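PDB 3U0J: type III effector HopU1 from Pseudomonas syringae pv. tomato, which transfers ADP-ribose from NAD+ to proteins, probably onto arginine side chains, and acts on an RNA-binding target in plant immunity. Local coordinates for residues Asn216-Gln221 against His263-Ser268; Gly166-Gly171 against Met198-Ile203; Arg181-Phe186 against Ala255-Glu260. All blocks are in the same frame, centred on the assembly; numbering follows the deposited sequence.

Contact 1 of 3, residues Asn216-Gln221 against His263-Ser268; sequences NNIAFQ and HLFVLS
Phe220 and Phe265, paired across the ladder and so on one face of the sheet, both set CG anti to the carbonyl carbon (chi1 -72° and -54°), and the rings meet obliquely, centroids 5.9 Å apart and planes inclined by 33°. Ile218 CG2, anti to the backbone N, reaches the edge of the Phe265 ring, 3.8 Å from Phe265 CE2. Leu267 brings both methyls to Phe220: its CD1 lies in the ring plane at the edge, 3.8 Å from Phe220 CD1, and CD2 comes in obliquely. Beneath these side chains runs a parallel ladder in the middle of the mixed five-stranded sheet of the ADP-ribosyltransferase domain, with helix 176-188 packed over the aromatic face through Ile179 and Leu182. Ala219 and Gln221 use both N and O. Ala219 N binds His263 O at 2.8 Å, and its O takes the N-H of Phe265 at 2.9 Å; Gln221 N gives to Phe265 O at 2.9 Å. At the start of the ladder His263 N donates to Asn217 O, where Asn217 and Ile218 form a classic bulge against Ile172. On the other face, Leu264 CD1 lies 4.2 Å from Ala219 CB and 4.0 Å from Gln221 CB.

Contact 2 of 3, residues Gly166-Gly171 against Met198-Ile203; sequences GTVYRG and MSTTRI
Two backbone hydrogen bonds join Tyr169 and Thr201 as a single antiparallel hydrogen-bonded pair: Tyr169 N gives to Thr201 O at 2.7 Å, and Thr201 N returns to Tyr169 O at 2.8 Å. The strand directions differ by 115°, so the pairing does not spread. Water joins the segments beyond it, donating both to Thr167 O and to Arg202 O. Within 198-203, Thr201 OG1 accepts from Ile203 N in an ST turn, and it is also bonded to Glu239 O, as Thr200 OG1 is to Ile242 O. The crossing ties an outer strand of the five-stranded sheet to an outer strand of the three-stranded one. Arg170 and the Ser-Thr-Thr run 199-201, beside Glu239 and Glu241, are consistent with the R-S-E signature of arginine-modifying ADP-ribosyltransferases. Among the van der Waals contacts, Val168 CG2 packs obliquely against Thr200 CB at 3.6 Å. Bends at chi2 (-89°) and chi3 (-86°) fold Arg170 past Ser199 O, and Arg170 CG lies 3.9 Å from Thr200 CG2. Met198 CG sits over one guanidinium face, 4.1 Å from Arg170 NE. Arg202 O meets the Tyr169 ring in its plane, 3.6 Å from Tyr169 CE2.

Contact 3 of 3, residues Arg181-Phe186 against Ala255-Glu260; sequences RLYHLF and ASALSE
Ala255 points its methyl at the helix and meets two aromatic rings one turn apart, Tyr183 and Phe186. Over Phe186 the approach is a CH-pi contact: Ala255 CB stands 4.0 Å from the ring centroid, 21° off the normal, and is shifted toward the rim, so that Phe186 CD1 is the nearest ring atom at 3.7 Å. The ring is carried there by a first torsion of 174°, with CG anti to the backbone N. Tyr183 is turned differently, CG anti to the carbonyl carbon (chi1 -84°), and its ring reaches obliquely across the strand toward Ser256. Its CE1 lies 3.9 Å from Ala255 CB, and Ala255 O comes to the ring edge, close to its plane, 3.8 Å from CE1. Farther out, the hydroxyl passes beside the backbone of Ser256, with Tyr183 OH 3.4 Å from Ser256 C. No hydrogen bond crosses between the two segments; Tyr183 OH is bonded instead to His263 ND1. The contact lies near the surface, where helix 176-188 packs on strand 248-257. The neighbouring strand 263-269 supplies His263, whose ring stands nearly perpendicular to that of Tyr183, and Phe265, which meets Tyr183 edge-to-face, while Ile252 of strand 248-257 packs on Leu185 and Phe186.

How the contacts relate
From the N terminus, strand 167-172 opens contact 2, and the chain runs through helix 176-188 before 198-203 closes that loop. Contact 3 opens on this helix, inside the loop, and closes only at 255-260, so contacts 2 and 3 cross. Contact 1 opens later, at 216-221, after contact 2 has closed; the two are in series. Contact 1 opens inside the loop of contact 3 and closes at 263-268, after 255-260, so these two cross. Neighbouring strands link the sites: Phe220 N probably bonds to Arg170 O between contacts 1 and 2, and Leu264 N to Ser256 O between contacts 1 and 3. Together they tie the five-stranded sheet to the three-stranded sheet and to helix 176-188.

Contact 1 of 3, residues Asn216-Gln221 against His263-Ser268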
ATOM      1  N   ASN A 216       5.399  -3.315 -17.838  1.00 25.50           N
ATOM      2  CA  ASN A 216       4.713  -2.046 -17.626  1.00 22.97           C
ATOM      3  C   ASN A 216       5.087  -1.004 -18.669  1.00 23.77           C
ATOM      4  O   ASN A 216       6.254  -0.883 -19.039  1.00 29.13           O
ATOM      5  CB  ASN A 216       4.992  -1.501 -16.224  1.00 25.16           C
ATOM      6  CG  ASN A 216       4.442  -2.401 -15.126  1.00 27.24           C
ATOM      7  OD1 ASN A 216       5.000  -2.476 -14.023  1.00 27.67           O
ATOM      8  ND2 ASN A 216       3.352  -3.099 -15.424  1.00 26.38           N
ATOM      9  N   ASN A 217       4.095  -0.252 -19.136  1.00 22.76           N
ATOM     10  CA  ASN A 217       4.313   0.785 -20.146  1.00 24.54           C
ATOM     11  C   ASN A 217       4.107   2.197 -19.603  1.00 23.98           C
ATOM     12  O   ASN A 217       4.411   3.177 -20.282  1.00 26.16           O
ATOM     13  CB  ASN A 217       3.415   0.564 -21.365  1.00 21.24           C
ATOM     14  CG  ASN A 217       1.958   0.576 -21.011  1.00 23.23           C
ATOM     15  OD1 ASN A 217       1.587   0.276 -19.879  1.00 25.09           O
ATOM     16  ND2 ASN A 217       1.114   0.928 -21.968  1.00 25.75           N
ATOM     17  N   ILE A 218       3.595   2.305 -18.380  1.00 23.07           N
ATOM     18  CA  ILE A 218       3.478   3.610 -17.727  1.00 23.22           C
ATOM     19  C   ILE A 218       4.364   3.696 -16.487  1.00 23.21           C
ATOM     20  O   ILE A 218       4.194   2.930 -15.544  1.00 25.39           O
ATOM     21  CB  ILE A 218       2.029   3.888 -17.338  1.00 25.29           C
ATOM     22  CG1 ILE A 218       1.150   3.849 -18.598  1.00 25.55           C
ATOM     23  CG2 ILE A 218       1.913   5.213 -16.608  1.00 19.83           C
ATOM     24  CD1 ILE A 218      -0.342   3.818 -18.303  1.00 22.74           C
ATOM     25  N   ALA A 219       5.327   4.607 -16.492  1.00 21.03           N
ATOM     26  CA  ALA A 219       6.201   4.764 -15.331  1.00 21.88           C
ATOM     27  C   ALA A 219       5.871   6.030 -14.567  1.00 21.69           C
ATOM     28  O   ALA A 219       5.585   7.067 -15.162  1.00 22.56           O
ATOM     29  CB  ALA A 219       7.671   4.774 -15.745  1.00 21.29           C
ATOM     30  N   PHE A 220       5.923   5.943 -13.246  1.00 20.07           N
ATOM     31  CA  PHE A 220       5.729   7.107 -12.406  1.00 19.70           C
ATOM     32  C   PHE A 220       6.994   7.379 -11.627  1.00 20.96           C
ATOM     33  O   PHE A 220       7.492   6.513 -10.903  1.00 19.82           O
ATOM     34  CB  PHE A 220       4.586   6.877 -11.427  1.00 20.83           C
ATOM     35  CG  PHE A 220       3.238   6.889 -12.063  1.00 25.05           C
ATOM     36  CD1 PHE A 220       2.541   8.063 -12.211  1.00 25.33           C
ATOM     37  CD2 PHE A 220       2.657   5.720 -12.514  1.00 31.38           C
ATOM     38  CE1 PHE A 220       1.279   8.076 -12.800  1.00 28.55           C
ATOM     39  CE2 PHE A 220       1.389   5.735 -13.099  1.00 30.58           C
ATOM     40  CZ  PHE A 220       0.706   6.919 -13.234  1.00 23.98           C
ATOM     41  N   GLN A 221       7.527   8.583 -11.776  1.00 19.82           N
ATOM     42  CA  GLN A 221       8.669   8.971 -10.986  1.00 17.53           C
ATOM     43  C   GLN A 221       8.180   9.968  -9.983  1.00 20.18           C
ATOM     44  O   GLN A 221       7.857  11.100 -10.329  1.00 23.04           O
ATOM     45  CB  GLN A 221       9.738   9.592 -11.851  1.00 19.43           C
ATOM     46  CG  GLN A 221      10.914  10.086 -11.053  1.00 19.63           C
ATOM     47  CD  GLN A 221      11.935  10.732 -11.939  1.00 22.95           C
ATOM     48  OE1 GLN A 221      12.435  10.109 -12.884  1.00 26.93           O
ATOM     49  NE2 GLN A 221      12.252  11.991 -11.652  1.00 20.06           N
ATOM     50  N   HIS A 263       5.574   5.579 -21.377  1.00 28.57           N
ATOM     51  CA  HIS A 263       5.435   6.961 -20.957  1.00 27.01           C
ATOM     52  C   HIS A 263       5.911   7.170 -19.537  1.00 25.10           C
ATOM     53  O   HIS A 263       5.856   6.271 -18.709  1.00 28.67           O
ATOM     54  CB  HIS A 263       3.995   7.414 -21.131  1.00 23.97           C
ATOM     55  CG  HIS A 263       3.456   7.136 -22.495  1.00 25.69           C
ATOM     56  ND1 HIS A 263       3.401   8.099 -23.480  1.00 23.42           N
ATOM     57  CD2 HIS A 263       2.992   5.991 -23.052  1.00 22.86           C
ATOM     58  CE1 HIS A 263       2.904   7.562 -24.581  1.00 26.84           C
ATOM     59  NE2 HIS A 263       2.651   6.283 -24.350  1.00 26.21           N
ATOM     60  N   LEU A 264       6.396   8.368 -19.267  1.00 21.93           N
ATOM     61  CA  LEU A 264       6.919   8.671 -17.969  1.00 21.26           C
ATOM     62  C   LEU A 264       6.201   9.887 -17.449  1.00 20.03           C
ATOM     63  O   LEU A 264       6.218  10.937 -18.085  1.00 23.45           O
ATOM     64  CB  LEU A 264       8.415   8.963 -18.068  1.00 22.96           C
ATOM     65  CG  LEU A 264       9.016   9.676 -16.851  1.00 20.93           C
ATOM     66  CD1 LEU A 264       9.065   8.756 -15.654  1.00 20.58           C
ATOM     67  CD2 LEU A 264      10.392  10.171 -17.153  1.00 19.33           C
ATOM     68  N   PHE A 265       5.567   9.755 -16.292  1.00 19.72           N
ATOM     69  CA  PHE A 265       5.006  10.922 -15.612  1.00 19.70           C
ATOM     70  C   PHE A 265       5.775  11.206 -14.348  1.00 21.47           C
ATOM     71  O   PHE A 265       5.987  10.315 -13.520  1.00 22.17           O
ATOM     72  CB  PHE A 265       3.527  10.731 -15.309  1.00 15.06           C
ATOM     73  CG  PHE A 265       2.747  10.374 -16.501  1.00 15.74           C
ATOM     74  CD1 PHE A 265       2.170  11.358 -17.273  1.00 15.91           C
ATOM     75  CD2 PHE A 265       2.640   9.050 -16.894  1.00 17.82           C
ATOM     76  CE1 PHE A 265       1.478  11.033 -18.417  1.00 18.84           C
ATOM     77  CE2 PHE A 265       1.943   8.705 -18.024  1.00 18.36           C
ATOM     78  CZ  PHE A 265       1.357   9.701 -18.796  1.00 21.61           C
ATOM     79  N   VAL A 266       6.222  12.445 -14.214  1.00 22.61           N
ATOM     80  CA  VAL A 266       6.932  12.841 -13.017  1.00 25.03           C
ATOM     81  C   VAL A 266       5.928  13.431 -12.069  1.00 23.51           C
ATOM     82  O   VAL A 266       5.227  14.374 -12.414  1.00 22.99           O
ATOM     83  CB  VAL A 266       8.035  13.862 -13.304  1.00 26.04           C
ATOM     84  CG1 VAL A 266       8.501  14.490 -11.996  1.00 25.41           C
ATOM     85  CG2 VAL A 266       9.188  13.192 -14.044  1.00 18.59           C
ATOM     86  N   LEU A 267       5.850  12.841 -10.881  1.00 25.07           N
ATOM     87  CA  LEU A 267       4.884  13.239  -9.870  1.00 23.68           C
ATOM     88  C   LEU A 267       5.533  13.947  -8.686  1.00 21.83           C
ATOM     89  O   LEU A 267       6.680  13.689  -8.347  1.00 24.63           O
ATOM     90  CB  LEU A 267       4.132  12.014  -9.375  1.00 22.62           C
ATOM     91  CG  LEU A 267       2.790  11.752 -10.048  1.00 22.74           C
ATOM     92  CD1 LEU A 267       2.920  11.810 -11.542  1.00 22.40           C
ATOM     93  CD2 LEU A 267       2.237  10.411  -9.593  1.00 21.97           C
ATOM     94  N   SER A 268       4.782  14.834  -8.051  1.00 21.96           N
ATOM     95  CA  SER A 268       5.266  15.530  -6.871  1.00 23.67           C
ATOM     96  C   SER A 268       4.202  15.510  -5.769  1.00 28.63           C
ATOM     97  O   SER A 268       3.084  15.989  -5.969  1.00 28.25           O
ATOM     98  CB  SER A 268       5.629  16.959  -7.229  1.00 23.94           C
ATOM     99  OG  SER A 268       6.381  17.550  -6.202  1.00 34.46           O
TER

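Contact 2 of 3, residues Gly166-Gly171 against Met198-Ile203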
ATOM      1  N   GLY A 166      12.051  11.714  -0.662  1.00 28.27           N
ATOM      2  CA  GLY A 166      12.914  11.307  -1.754  1.00 25.83           C
ATOM      3  C   GLY A 166      12.164  10.730  -2.932  1.00 23.73           C
ATOM      4  O   GLY A 166      10.946  10.825  -3.017  1.00 24.69           O
ATOM      5  N   THR A 167      12.904  10.119  -3.844  1.00 24.77           N
ATOM      6  CA  THR A 167      12.330   9.630  -5.087  1.00 24.33           C
ATOM      7  C   THR A 167      12.024   8.142  -5.005  1.00 21.12           C
ATOM      8  O   THR A 167      12.847   7.352  -4.547  1.00 20.88           O
ATOM      9  CB  THR A 167      13.267   9.921  -6.292  1.00 23.30           C
ATOM     10  OG1 THR A 167      13.321  11.336  -6.522  1.00 23.40           O
ATOM     11  CG2 THR A 167      12.762   9.231  -7.547  1.00 18.69           C
ATOM     12  N   VAL A 168      10.822   7.777  -5.437  1.00 18.08           N
ATOM     13  CA  VAL A 168      10.417   6.391  -5.527  1.00 17.23           C
ATOM     14  C   VAL A 168       9.770   6.248  -6.880  1.00 21.95           C
ATOM     15  O   VAL A 168       9.537   7.257  -7.557  1.00 19.73           O
ATOM     16  CB  VAL A 168       9.380   6.033  -4.480  1.00 18.73           C
ATOM     17  CG1 VAL A 168       9.977   6.120  -3.095  1.00 20.50           C
ATOM     18  CG2 VAL A 168       8.169   6.946  -4.605  1.00 17.04           C
ATOM     19  N   TYR A 169       9.469   5.003  -7.259  1.00 19.45           N
ATOM     20  CA  TYR A 169       8.992   4.681  -8.594  1.00 17.01           C
ATOM     21  C   TYR A 169       7.793   3.740  -8.543  1.00 20.76           C
ATOM     22  O   TYR A 169       7.605   3.016  -7.568  1.00 22.21           O
ATOM     23  CB  TYR A 169      10.111   4.045  -9.422  1.00 19.71           C
ATOM     24  CG  TYR A 169      11.362   4.897  -9.527  1.00 25.35           C
ATOM     25  CD1 TYR A 169      11.516   5.840 -10.549  1.00 20.83           C
ATOM     26  CD2 TYR A 169      12.393   4.757  -8.601  1.00 25.35           C
ATOM     27  CE1 TYR A 169      12.650   6.617 -10.629  1.00 21.64           C
ATOM     28  CE2 TYR A 169      13.537   5.527  -8.680  1.00 25.28           C
ATOM     29  CZ  TYR A 169      13.660   6.455  -9.689  1.00 25.57           C
ATOM     30  OH  TYR A 169      14.812   7.201  -9.741  1.00 25.82           O
ATOM     31  N   ARG A 170       6.995   3.768  -9.612  1.00 20.34           N
ATOM     32  CA  ARG A 170       5.790   2.960  -9.771  1.00 20.84           C
ATOM     33  C   ARG A 170       5.743   2.536 -11.210  1.00 22.67           C
ATOM     34  O   ARG A 170       5.991   3.345 -12.101  1.00 21.24           O
ATOM     35  CB  ARG A 170       4.541   3.808  -9.570  1.00 24.55           C
ATOM     36  CG  ARG A 170       3.923   3.747  -8.220  1.00 26.81           C
ATOM     37  CD  ARG A 170       2.917   2.631  -8.126  1.00 32.21           C
ATOM     38  NE  ARG A 170       1.581   3.008  -8.579  1.00 33.84           N
ATOM     39  CZ  ARG A 170       0.548   2.167  -8.549  1.00 47.25           C
ATOM     40  NH1 ARG A 170       0.725   0.916  -8.075  1.00 33.86           N
ATOM     41  NH2 ARG A 170      -0.648   2.573  -8.994  1.00 36.18           N
ATOM     42  N   GLY A 171       5.382   1.286 -11.449  1.00 22.94           N
ATOM     43  CA  GLY A 171       5.172   0.823 -12.800  1.00 22.54           C
ATOM     44  C   GLY A 171       3.739   0.380 -12.932  1.00 24.12           C
ATOM     45  O   GLY A 171       3.244  -0.364 -12.090  1.00 31.73           O
ATOM     46  N   MET A 198      -1.135   3.854  -1.849  1.00 15.44           N
ATOM     47  CA  MET A 198      -0.177   3.734  -2.947  1.00 13.13           C
ATOM     48  C   MET A 198       1.087   2.997  -2.548  1.00 15.91           C
ATOM     49  O   MET A 198       1.651   3.198  -1.460  1.00 19.08           O
ATOM     50  CB  MET A 198       0.199   5.072  -3.561  1.00 14.74           C
ATOM     51  CG  MET A 198       0.704   4.894  -4.996  1.00 20.92           C
ATOM     52  SD  MET A 198       1.400   6.369  -5.733  1.00 18.87           S
ATOM     53  CE  MET A 198      -0.068   7.312  -6.061  1.00 21.50           C
ATOM     54  N   SER A 199       1.528   2.125  -3.438  1.00 14.82           N
ATOM     55  CA  SER A 199       2.693   1.307  -3.178  1.00 15.16           C
ATOM     56  C   SER A 199       3.741   1.674  -4.193  1.00 17.19           C
ATOM     57  O   SER A 199       3.457   1.757  -5.386  1.00 22.50           O
ATOM     58  CB  SER A 199       2.332  -0.167  -3.309  1.00 16.82           C
ATOM     59  OG  SER A 199       3.491  -0.966  -3.223  1.00 24.84           O
ATOM     60  N   THR A 200       4.954   1.904  -3.729  1.00 16.52           N
ATOM     61  CA  THR A 200       5.997   2.408  -4.609  1.00 19.80           C
ATOM     62  C   THR A 200       7.315   1.732  -4.260  1.00 20.12           C
ATOM     63  O   THR A 200       7.422   1.090  -3.215  1.00 18.30           O
ATOM     64  CB  THR A 200       6.151   3.942  -4.459  1.00 20.61           C
ATOM     65  OG1 THR A 200       6.772   4.251  -3.197  1.00 20.34           O
ATOM     66  CG2 THR A 200       4.782   4.645  -4.551  1.00 16.73           C
ATOM     67  N   THR A 201       8.321   1.868  -5.114  1.00 18.50           N
ATOM     68  CA  THR A 201       9.602   1.246  -4.805  1.00 22.43           C
ATOM     69  C   THR A 201      10.754   2.222  -4.974  1.00 21.88           C
ATOM     70  O   THR A 201      10.733   3.054  -5.864  1.00 20.88           O
ATOM     71  CB  THR A 201       9.852  -0.002  -5.660  1.00 19.46           C
ATOM     72  OG1 THR A 201      11.112  -0.568  -5.305  1.00 26.35           O
ATOM     73  CG2 THR A 201       9.901   0.375  -7.095  1.00 22.70           C
ATOM     74  N   ARG A 202      11.752   2.121  -4.104  1.00 23.30           N
ATOM     75  CA  ARG A 202      12.954   2.937  -4.239  1.00 26.88           C
ATOM     76  C   ARG A 202      13.819   2.547  -5.448  1.00 27.23           C
ATOM     77  O   ARG A 202      14.597   3.355  -5.959  1.00 23.89           O
ATOM     78  CB  ARG A 202      13.792   2.835  -2.978  1.00 26.37           C
ATOM     79  CG  ARG A 202      13.411   3.817  -1.908  1.00 33.17           C
ATOM     80  CD  ARG A 202      14.293   3.614  -0.681  1.00 41.03           C
ATOM     81  NE  ARG A 202      13.805   2.490   0.106  1.00 48.40           N
ATOM     82  CZ  ARG A 202      13.987   2.367   1.416  1.00 51.55           C
ATOM     83  NH1 ARG A 202      14.667   3.305   2.078  1.00 41.02           N
ATOM     84  NH2 ARG A 202      13.484   1.313   2.062  1.00 47.00           N
ATOM     85  N   ILE A 203      13.675   1.308  -5.899  1.00 24.71           N
ATOM     86  CA  ILE A 203      14.531   0.770  -6.937  1.00 25.26           C
ATOM     87  C   ILE A 203      13.896   0.874  -8.330  1.00 28.51           C
ATOM     88  O   ILE A 203      12.904   0.189  -8.631  1.00 24.46           O
ATOM     89  CB  ILE A 203      14.857  -0.701  -6.639  1.00 29.75           C
ATOM     90  CG1 ILE A 203      15.188  -0.889  -5.149  1.00 34.24           C
ATOM     91  CG2 ILE A 203      15.986  -1.183  -7.522  1.00 29.95           C
ATOM     92  CD1 ILE A 203      15.058  -2.358  -4.663  1.00 33.18           C
TER
HETATM   93  O   HOH W   1      15.214   6.032  -4.963  1.00 21.62           O

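Contact 3 of 3, residues Arg181-Phe186 against Ala255-Glu260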
ATOM      1  N   ARG A 181      -5.639   9.918 -20.205  1.00 16.27           N
ATOM      2  CA  ARG A 181      -6.124  10.590 -19.014  1.00 19.66           C
ATOM      3  C   ARG A 181      -4.989  11.302 -18.300  1.00 19.67           C
ATOM      4  O   ARG A 181      -5.144  12.440 -17.853  1.00 19.09           O
ATOM      5  CB  ARG A 181      -6.805   9.617 -18.063  1.00 23.84           C
ATOM      6  CG  ARG A 181      -7.369  10.291 -16.832  1.00 25.33           C
ATOM      7  CD  ARG A 181      -7.841   9.254 -15.854  1.00 30.48           C
ATOM      8  NE  ARG A 181      -8.980   8.523 -16.400  1.00 34.85           N
ATOM      9  CZ  ARG A 181      -9.213   7.229 -16.178  1.00 35.49           C
ATOM     10  NH1 ARG A 181      -8.361   6.515 -15.433  1.00 27.69           N
ATOM     11  NH2 ARG A 181     -10.286   6.646 -16.718  1.00 29.36           N
ATOM     12  N   LEU A 182      -3.849  10.632 -18.187  1.00 17.60           N
ATOM     13  CA  LEU A 182      -2.737  11.208 -17.451  1.00 17.32           C
ATOM     14  C   LEU A 182      -2.212  12.436 -18.166  1.00 18.97           C
ATOM     15  O   LEU A 182      -1.986  13.475 -17.536  1.00 18.12           O
ATOM     16  CB  LEU A 182      -1.631  10.184 -17.243  1.00 17.19           C
ATOM     17  CG  LEU A 182      -2.097   9.091 -16.291  1.00 20.79           C
ATOM     18  CD1 LEU A 182      -1.133   7.933 -16.215  1.00 16.64           C
ATOM     19  CD2 LEU A 182      -2.317   9.702 -14.922  1.00 25.46           C
ATOM     20  N   TYR A 183      -2.015  12.329 -19.479  1.00 20.50           N
ATOM     21  CA  TYR A 183      -1.559  13.490 -20.238  1.00 18.98           C
ATOM     22  C   TYR A 183      -2.583  14.590 -20.061  1.00 18.51           C
ATOM     23  O   TYR A 183      -2.233  15.745 -19.868  1.00 17.24           O
ATOM     24  CB  TYR A 183      -1.362  13.169 -21.709  1.00 18.67           C
ATOM     25  CG  TYR A 183      -0.020  12.549 -22.045  1.00 19.63           C
ATOM     26  CD1 TYR A 183       1.149  13.290 -21.983  1.00 20.18           C
ATOM     27  CD2 TYR A 183       0.069  11.230 -22.443  1.00 20.83           C
ATOM     28  CE1 TYR A 183       2.366  12.727 -22.296  1.00 20.75           C
ATOM     29  CE2 TYR A 183       1.272  10.659 -22.757  1.00 22.04           C
ATOM     30  CZ  TYR A 183       2.416  11.407 -22.680  1.00 23.07           C
ATOM     31  OH  TYR A 183       3.617  10.821 -22.998  1.00 32.33           O
ATOM     32  N   HIS A 184      -3.858  14.220 -20.069  1.00 18.37           N
ATOM     33  CA  HIS A 184      -4.892  15.213 -19.821  1.00 18.77           C
ATOM     34  C   HIS A 184      -4.777  15.902 -18.454  1.00 17.86           C
ATOM     35  O   HIS A 184      -4.860  17.124 -18.353  1.00 18.45           O
ATOM     36  CB  HIS A 184      -6.276  14.602 -19.985  1.00 18.40           C
ATOM     37  CG  HIS A 184      -7.378  15.593 -19.811  1.00 23.11           C
ATOM     38  ND1 HIS A 184      -7.595  16.622 -20.704  1.00 25.42           N
ATOM     39  CD2 HIS A 184      -8.313  15.729 -18.841  1.00 23.06           C
ATOM     40  CE1 HIS A 184      -8.625  17.343 -20.293  1.00 26.60           C
ATOM     41  NE2 HIS A 184      -9.081  16.819 -19.168  1.00 25.11           N
ATOM     42  N   LEU A 185      -4.605  15.112 -17.403  1.00 17.35           N
ATOM     43  CA  LEU A 185      -4.464  15.658 -16.062  1.00 17.22           C
ATOM     44  C   LEU A 185      -3.313  16.647 -16.045  1.00 19.22           C
ATOM     45  O   LEU A 185      -3.430  17.764 -15.520  1.00 17.04           O
ATOM     46  CB  LEU A 185      -4.207  14.532 -15.064  1.00 19.02           C
ATOM     47  CG  LEU A 185      -5.324  14.087 -14.117  1.00 19.90           C
ATOM     48  CD1 LEU A 185      -6.664  14.536 -14.605  1.00 19.14           C
ATOM     49  CD2 LEU A 185      -5.314  12.577 -13.909  1.00 18.82           C
ATOM     50  N   PHE A 186      -2.198  16.210 -16.630  1.00 18.84           N
ATOM     51  CA  PHE A 186      -1.004  17.030 -16.773  1.00 20.48           C
ATOM     52  C   PHE A 186      -1.286  18.352 -17.491  1.00 23.09           C
ATOM     53  O   PHE A 186      -0.976  19.440 -16.982  1.00 21.97           O
ATOM     54  CB  PHE A 186       0.053  16.263 -17.555  1.00 19.25           C
ATOM     55  CG  PHE A 186       1.264  17.073 -17.871  1.00 19.74           C
ATOM     56  CD1 PHE A 186       1.636  17.308 -19.186  1.00 19.54           C
ATOM     57  CD2 PHE A 186       2.033  17.622 -16.848  1.00 25.04           C
ATOM     58  CE1 PHE A 186       2.770  18.066 -19.484  1.00 22.20           C
ATOM     59  CE2 PHE A 186       3.185  18.386 -17.133  1.00 25.09           C
ATOM     60  CZ  PHE A 186       3.553  18.603 -18.453  1.00 21.64           C
ATOM     61  N   ALA A 255       5.600  15.125 -18.222  1.00 28.07           N
ATOM     62  CA  ALA A 255       4.984  13.950 -18.832  1.00 24.99           C
ATOM     63  C   ALA A 255       5.493  13.809 -20.257  1.00 27.19           C
ATOM     64  O   ALA A 255       5.340  14.722 -21.060  1.00 32.23           O
ATOM     65  CB  ALA A 255       3.475  14.099 -18.833  1.00 20.49           C
ATOM     66  N   SER A 256       6.154  12.712 -20.528  1.00 26.03           N
ATOM     67  CA  SER A 256       6.831  12.527 -21.766  1.00 24.10           C
ATOM     68  C   SER A 256       6.931  11.085 -22.197  1.00 27.29           C
ATOM     69  O   SER A 256       6.705  10.202 -21.462  1.00 27.70           O
ATOM     70  CB  SER A 256       8.217  13.115 -21.632  1.00 23.50           C
ATOM     71  OG  SER A 256       8.848  12.657 -20.479  1.00 29.52           O
ATOM     72  N   ALA A 257       7.288  10.863 -23.436  1.00 32.28           N
ATOM     73  CA  ALA A 257       7.441   9.531 -23.941  1.00 33.11           C
ATOM     74  C   ALA A 257       8.802   8.990 -23.665  1.00 32.51           C
ATOM     75  O   ALA A 257       9.685   9.701 -23.329  1.00 32.47           O
ATOM     76  CB  ALA A 257       7.188   9.515 -25.362  1.00 24.74           C
ATOM     77  N   LEU A 258       8.916   7.684 -23.787  1.00 35.99           N
ATOM     78  CA  LEU A 258      10.143   6.950 -23.669  1.00 35.77           C
ATOM     79  C   LEU A 258      10.204   6.056 -24.874  1.00 35.81           C
ATOM     80  O   LEU A 258       9.797   6.412 -25.913  1.00 45.36           O
ATOM     81  CB  LEU A 258      10.117   6.109 -22.421  1.00 36.57           C
ATOM     82  CG  LEU A 258       9.785   6.757 -21.096  1.00 38.01           C
ATOM     83  CD1 LEU A 258       9.587   5.742 -20.047  1.00 31.41           C
ATOM     84  CD2 LEU A 258      10.862   7.650 -20.688  1.00 30.70           C
ATOM     85  N   SER A 259      10.690   4.864 -24.750  1.00 40.20           N
ATOM     86  CA  SER A 259      10.716   3.981 -25.892  1.00 47.79           C
ATOM     87  C   SER A 259       9.307   3.654 -26.337  1.00 51.08           C
ATOM     88  O   SER A 259       8.421   4.283 -25.891  1.00 50.06           O
ATOM     89  CB  SER A 259      11.386   2.727 -25.429  1.00 53.79           C
ATOM     90  OG  SER A 259      11.743   2.885 -24.077  1.00 53.28           O
ATOM     91  N   GLU A 260       9.096   2.679 -27.217  1.00 52.46           N
ATOM     92  CA  GLU A 260       7.771   2.133 -27.449  1.00 50.80           C
ATOM     93  C   GLU A 260       6.957   3.413 -27.697  1.00 60.92           C
ATOM     94  O   GLU A 260       7.447   4.283 -28.435  1.00 61.17           O
ATOM     95  CB  GLU A 260       7.289   1.358 -26.229  1.00 51.52           C
ATOM     96  CG  GLU A 260       7.248  -0.151 -26.379  1.00 72.78           C
ATOM     97  CD  GLU A 260       8.479  -0.858 -25.795  1.00 92.16           C
ATOM     98  OE1 GLU A 260       9.589  -0.261 -25.775  1.00 74.17           O
ATOM     99  OE2 GLU A 260       8.331  -2.023 -25.352  1.00 99.09           O
TER